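Local coordinates for protein probable acetolactate synthase isozyme III (Small subunit) (Nitrosomonas europaea ATCC 19718, PDB 2PC6) that is probably the ACT-domain-containing small subunit of an acetolactate synthase, a family whose small subunits serve as regulatory partners of a larger subunit, at residues D99-R111 / K132-L144. Numbering follows the deposited sequence.
Sequences DREEMKRLADIFR and KLDGFLQAVDCNL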
loop_
_atom_site.group_PDB
_atom_site.type_symbol
_atom_site.label_atom_id
_atom_site.label_comp_id
_atom_site.label_asym_id
_atom_site.label_seq_id
_atom_site.Cartn_x
_atom_site.Cartn_y
_atom_site.Cartn_z
ATOM N N ASP A 99 -8.920 13.996 -25.328
ATOM C CA ASP A 99 -8.765 13.046 -24.236
ATOM C C ASP A 99 -8.439 13.740 -22.942
ATOM O O ASP A 99 -8.619 13.168 -21.872
ATOM C CB ASP A 99 -7.723 11.998 -24.560
ATOM C CG ASP A 99 -8.276 10.911 -25.417
ATOM O OD1 ASP A 99 -9.509 10.722 -25.367
ATOM O OD2 ASP A 99 -7.491 10.246 -26.134
ATOM N N ARG A 100 -7.994 14.990 -23.056
ATOM C CA ARG A 100 -7.809 15.825 -21.891
ATOM C C ARG A 100 -9.123 16.077 -21.180
ATOM O O ARG A 100 -9.170 15.998 -19.972
ATOM C CB ARG A 100 -7.150 17.145 -22.256
ATOM C CG ARG A 100 -5.685 17.062 -22.093
ATOM C CD ARG A 100 -4.966 18.309 -22.529
ATOM N NE ARG A 100 -4.389 19.092 -21.416
ATOM C CZ ARG A 100 -3.435 18.685 -20.572
ATOM N NH1 ARG A 100 -2.907 17.446 -20.612
ATOM N NH2 ARG A 100 -2.991 19.540 -19.673
ATOM N N GLU A 101 -10.184 16.345 -21.932
ATOM C CA GLU A 101 -11.475 16.579 -21.333
ATOM C C GLU A 101 -11.999 15.245 -20.756
ATOM O O GLU A 101 -12.513 15.214 -19.623
ATOM C CB GLU A 101 -12.463 17.184 -22.347
ATOM C CG GLU A 101 -12.772 18.709 -22.220
ATOM C CD GLU A 101 -12.033 19.624 -23.281
ATOM O OE1 GLU A 101 -11.145 19.075 -24.020
ATOM O OE2 GLU A 101 -12.327 20.880 -23.337
ATOM N N GLU A 102 -11.843 14.160 -21.523
ATOM C CA GLU A 102 -12.337 12.857 -21.133
ATOM C C GLU A 102 -11.727 12.369 -19.815
ATOM O O GLU A 102 -12.457 11.943 -18.914
ATOM C CB GLU A 102 -12.115 11.830 -22.256
ATOM C CG GLU A 102 -12.547 10.351 -21.887
ATOM C CD GLU A 102 -14.065 10.170 -21.615
ATOM O OE1 GLU A 102 -14.871 11.036 -22.012
ATOM O OE2 GLU A 102 -14.467 9.145 -21.031
HETATM N N MSE A 103 -10.393 12.442 -19.716
HETATM C CA MSE A 103 -9.634 12.061 -18.520
HETATM C C MSE A 103 -10.005 12.923 -17.358
HETATM O O MSE A 103 -10.099 12.426 -16.244
HETATM C CB MSE A 103 -8.124 12.160 -18.734
HETATM C CG MSE A 103 -7.541 11.155 -19.684
HETATM SE SE MSE A 103 -7.862 9.293 -19.155
HETATM C CE MSE A 103 -9.598 8.961 -20.034
ATOM N N LYS A 104 -10.217 14.220 -17.589
ATOM C CA LYS A 104 -10.685 15.072 -16.504
ATOM C C LYS A 104 -12.111 14.647 -16.057
ATOM O O LYS A 104 -12.389 14.532 -14.848
ATOM C CB LYS A 104 -10.612 16.540 -16.900
ATOM C CG LYS A 104 -11.122 17.529 -15.821
ATOM C CD LYS A 104 -10.290 17.462 -14.474
ATOM C CE LYS A 104 -10.498 18.754 -13.632
ATOM N NZ LYS A 104 -11.648 18.688 -12.645
ATOM N N ARG A 105 -13.007 14.383 -17.008
ATOM C CA ARG A 105 -14.354 13.873 -16.608
ATOM C C ARG A 105 -14.301 12.600 -15.773
ATOM O O ARG A 105 -15.023 12.530 -14.773
ATOM C CB ARG A 105 -15.295 13.642 -17.772
ATOM C CG ARG A 105 -15.821 14.892 -18.342
ATOM C CD ARG A 105 -16.867 14.574 -19.384
ATOM N NE ARG A 105 -16.335 13.791 -20.500
ATOM C CZ ARG A 105 -15.852 14.330 -21.618
ATOM N NH1 ARG A 105 -15.812 15.648 -21.762
ATOM N NH2 ARG A 105 -15.389 13.539 -22.588
ATOM N N LEU A 106 -13.439 11.636 -16.160
ATOM C CA LEU A 106 -13.291 10.368 -15.419
ATOM C C LEU A 106 -12.712 10.591 -14.057
ATOM O O LEU A 106 -13.203 10.022 -13.052
ATOM C CB LEU A 106 -12.457 9.327 -16.161
ATOM C CG LEU A 106 -13.130 8.547 -17.283
ATOM C CD1 LEU A 106 -12.116 7.612 -18.066
ATOM C CD2 LEU A 106 -14.323 7.725 -16.759
ATOM N N ALA A 107 -11.682 11.423 -13.982
ATOM C CA ALA A 107 -11.185 11.779 -12.662
ATOM C C ALA A 107 -12.366 12.308 -11.808
ATOM O O ALA A 107 -12.579 11.798 -10.698
ATOM C CB ALA A 107 -10.023 12.787 -12.728
ATOM N N ASP A 108 -13.130 13.293 -12.280
ATOM C CA ASP A 108 -14.195 13.870 -11.435
ATOM C C ASP A 108 -15.253 12.840 -11.076
ATOM O O ASP A 108 -15.738 12.790 -9.963
ATOM C CB ASP A 108 -14.900 15.088 -12.088
ATOM C CG ASP A 108 -13.949 16.296 -12.336
ATOM O OD1 ASP A 108 -12.914 16.440 -11.645
ATOM O OD2 ASP A 108 -14.263 17.129 -13.241
ATOM N N ILE A 109 -15.611 12.007 -12.029
ATOM C CA ILE A 109 -16.667 11.020 -11.790
ATOM C C ILE A 109 -16.279 10.068 -10.640
ATOM O O ILE A 109 -17.092 9.779 -9.772
ATOM C CB ILE A 109 -16.984 10.239 -13.083
ATOM C CG1 ILE A 109 -17.774 11.129 -14.032
ATOM C CG2 ILE A 109 -17.747 8.948 -12.766
ATOM C CD1 ILE A 109 -17.686 10.708 -15.488
ATOM N N PHE A 110 -15.028 9.607 -10.642
ATOM C CA PHE A 110 -14.514 8.702 -9.614
ATOM C C PHE A 110 -13.953 9.455 -8.433
ATOM O O PHE A 110 -13.348 8.870 -7.562
ATOM C CB PHE A 110 -13.457 7.814 -10.236
ATOM C CG PHE A 110 -14.039 6.685 -11.051
ATOM C CD1 PHE A 110 -14.389 6.874 -12.378
ATOM C CD2 PHE A 110 -14.266 5.450 -10.467
ATOM C CE1 PHE A 110 -14.935 5.809 -13.137
ATOM C CE2 PHE A 110 -14.841 4.377 -11.189
ATOM C CZ PHE A 110 -15.171 4.539 -12.514
ATOM N N ARG A 111 -14.156 10.770 -8.398
ATOM C CA ARG A 111 -13.668 11.578 -7.278
ATOM C C ARG A 111 -12.185 11.413 -7.049
ATOM O O ARG A 111 -11.779 11.399 -5.911
ATOM C CB ARG A 111 -14.364 11.223 -5.973
ATOM C CG ARG A 111 -15.883 11.189 -6.022
ATOM C CD ARG A 111 -16.498 12.564 -6.321
ATOM N NE ARG A 111 -17.958 12.470 -6.490
ATOM C CZ ARG A 111 -18.856 12.545 -5.499
ATOM N NH1 ARG A 111 -18.464 12.741 -4.239
ATOM N NH2 ARG A 111 -20.156 12.422 -5.781
ATOM N N LYS A 132 -14.290 0.075 -6.962
ATOM C CA LYS A 132 -14.215 1.420 -7.474
ATOM C C LYS A 132 -12.968 1.565 -8.340
ATOM O O LYS A 132 -13.044 2.125 -9.430
ATOM C CB LYS A 132 -14.184 2.442 -6.335
ATOM C CG LYS A 132 -14.752 3.792 -6.710
ATOM C CD LYS A 132 -13.778 4.941 -6.356
ATOM C CE LYS A 132 -14.499 6.243 -5.869
ATOM N NZ LYS A 132 -13.494 7.309 -5.360
ATOM N N LEU A 133 -11.829 1.068 -7.859
ATOM C CA LEU A 133 -10.559 1.264 -8.572
ATOM C C LEU A 133 -10.553 0.417 -9.804
ATOM O O LEU A 133 -10.094 0.869 -10.854
ATOM C CB LEU A 133 -9.335 0.907 -7.725
ATOM C CG LEU A 133 -8.720 1.946 -6.753
ATOM C CD1 LEU A 133 -9.729 2.765 -5.989
ATOM C CD2 LEU A 133 -7.709 1.295 -5.769
ATOM N N ASP A 134 -11.083 -0.801 -9.680
ATOM C CA ASP A 134 -11.267 -1.639 -10.847
ATOM C C ASP A 134 -12.228 -1.001 -11.877
ATOM O O ASP A 134 -12.017 -1.147 -13.087
ATOM C CB ASP A 134 -11.710 -3.065 -10.466
ATOM C CG ASP A 134 -10.624 -3.852 -9.738
ATOM O OD1 ASP A 134 -9.574 -3.318 -9.375
ATOM O OD2 ASP A 134 -10.792 -5.026 -9.512
ATOM N N GLY A 135 -13.257 -0.287 -11.414
ATOM C CA GLY A 135 -14.232 0.347 -12.309
ATOM C C GLY A 135 -13.611 1.495 -13.090
ATOM O O GLY A 135 -13.908 1.706 -14.293
ATOM N N PHE A 136 -12.741 2.236 -12.409
ATOM C CA PHE A 136 -11.924 3.212 -13.067
ATOM C C PHE A 136 -11.097 2.586 -14.189
ATOM O O PHE A 136 -11.109 3.083 -15.292
ATOM C CB PHE A 136 -10.986 3.899 -12.102
ATOM C CG PHE A 136 -10.271 5.057 -12.728
ATOM C CD1 PHE A 136 -10.918 6.286 -12.876
ATOM C CD2 PHE A 136 -8.974 4.909 -13.245
ATOM C CE1 PHE A 136 -10.305 7.384 -13.490
ATOM C CE2 PHE A 136 -8.328 5.974 -13.842
ATOM C CZ PHE A 136 -9.016 7.257 -13.950
ATOM N N LEU A 137 -10.375 1.509 -13.919
ATOM C CA LEU A 137 -9.545 0.906 -14.957
ATOM C C LEU A 137 -10.340 0.308 -16.084
ATOM O O LEU A 137 -9.878 0.366 -17.217
ATOM C CB LEU A 137 -8.595 -0.166 -14.403
ATOM C CG LEU A 137 -7.593 0.235 -13.298
ATOM C CD1 LEU A 137 -6.861 -1.045 -12.826
ATOM C CD2 LEU A 137 -6.622 1.299 -13.792
ATOM N N GLN A 138 -11.514 -0.277 -15.807
ATOM C CA GLN A 138 -12.385 -0.756 -16.901
ATOM C C GLN A 138 -12.787 0.434 -17.779
ATOM O O GLN A 138 -12.767 0.348 -19.013
ATOM C CB GLN A 138 -13.622 -1.486 -16.391
ATOM C CG GLN A 138 -13.643 -3.031 -16.648
ATOM N N ALA A 139 -13.069 1.565 -17.129
ATOM C CA ALA A 139 -13.587 2.731 -17.823
ATOM C C ALA A 139 -12.522 3.445 -18.635
ATOM O O ALA A 139 -12.842 3.969 -19.650
ATOM C CB ALA A 139 -14.267 3.678 -16.863
ATOM N N VAL A 140 -11.267 3.453 -18.219
ATOM C CA VAL A 140 -10.234 4.100 -19.028
ATOM C C VAL A 140 -9.838 3.260 -20.243
ATOM O O VAL A 140 -9.842 2.020 -20.173
ATOM C CB VAL A 140 -8.985 4.342 -18.202
ATOM C CG1 VAL A 140 -8.021 5.202 -18.988
ATOM C CG2 VAL A 140 -9.343 5.099 -16.937
ATOM N N ASP A 141 -9.496 3.897 -21.359
ATOM C CA ASP A 141 -8.959 3.124 -22.488
ATOM C C ASP A 141 -7.553 2.711 -22.067
ATOM O O ASP A 141 -6.757 3.576 -21.653
ATOM C CB ASP A 141 -8.879 3.940 -23.802
ATOM C CG ASP A 141 -10.269 4.290 -24.434
ATOM O OD1 ASP A 141 -11.273 3.514 -24.363
ATOM O OD2 ASP A 141 -10.330 5.380 -25.055
ATOM N N CYS A 142 -7.254 1.415 -22.191
ATOM C CA CYS A 142 -5.951 0.858 -21.806
ATOM C C CYS A 142 -4.774 1.532 -22.507
ATOM O O CYS A 142 -3.777 1.837 -21.855
ATOM C CB CYS A 142 -5.899 -0.677 -21.987
ATOM S SG CYS A 142 -6.087 -1.312 -23.684
ATOM N N ASN A 143 -4.907 1.804 -23.806
ATOM C CA ASN A 143 -3.834 2.444 -24.602
ATOM C C ASN A 143 -3.398 3.812 -24.025
ATOM O O ASN A 143 -2.250 4.234 -24.184
ATOM C CB ASN A 143 -4.231 2.552 -26.088
ATOM C CG ASN A 143 -5.501 3.371 -26.282
ATOM O OD1 ASN A 143 -6.482 3.186 -25.555
ATOM N ND2 ASN A 143 -5.483 4.303 -27.230
ATOM N N LEU A 144 -4.319 4.467 -23.311
ATOM C CA LEU A 144 -3.986 5.678 -22.574
ATOM C C LEU A 144 -3.145 5.425 -21.346
ATOM O O LEU A 144 -2.453 6.326 -20.895
ATOM C CB LEU A 144 -5.214 6.518 -22.214
ATOM C CG LEU A 144 -6.010 6.887 -23.461
ATOM C CD1 LEU A 144 -7.267 7.720 -23.179
ATOM C CD2 LEU A 144 -5.093 7.544 -24.480
#
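With CG anti to its carbonyl carbon (chi1 -78°), F110 swings its ring across to F136, whose own CG, anti to the backbone N, turns a ring edge toward the F110 face. The edge-to-face geometry follows from ring planes at 89° and centroids 5.2 Å apart; F136 CD1 lies 3.6 Å from F110 CD1 and equally near F110 CG. F136 CB adds a CH-pi contact, 4.0 Å from the F110 centroid and nearly on the ring normal. F110 is the first residue beyond its helix, and the Schellman motif with R111 as C-prime residue closes that end. F110 O accepts a hydrogen bond from K132 NZ (2.7 Å), which arrives tilted from the carbonyl plane. The K132 chain passes alongside F110 CD2 to reach this oxygen, and NZ also bonds to T127 O, so two carbonyls hold the ammonium. Farther along, L106 CB lies 3.9 Å from F136 CE1, oblique to the ring, while the two L106 methyls divide, CD1 to V140 CG2 and CD2 to A139 CB. The row continues with M103, a selenomethionine, whose SE lies 4.1 Å from V140 CG1 and whose CE meets L144 CD1. Helices 99-109 and 132-139 run antiparallel at 164°, their segment axes coming within 11.1 Å at closest approach, as the helix pair on one side of a four-stranded antiparallel sheet, consistent with the ACT-like fold of this family. Beneath them, M103 packs on V93 and Y122, A107 on I124, and F136 on M89 and L126, which seats both helices on strands 83-94 and 121-128.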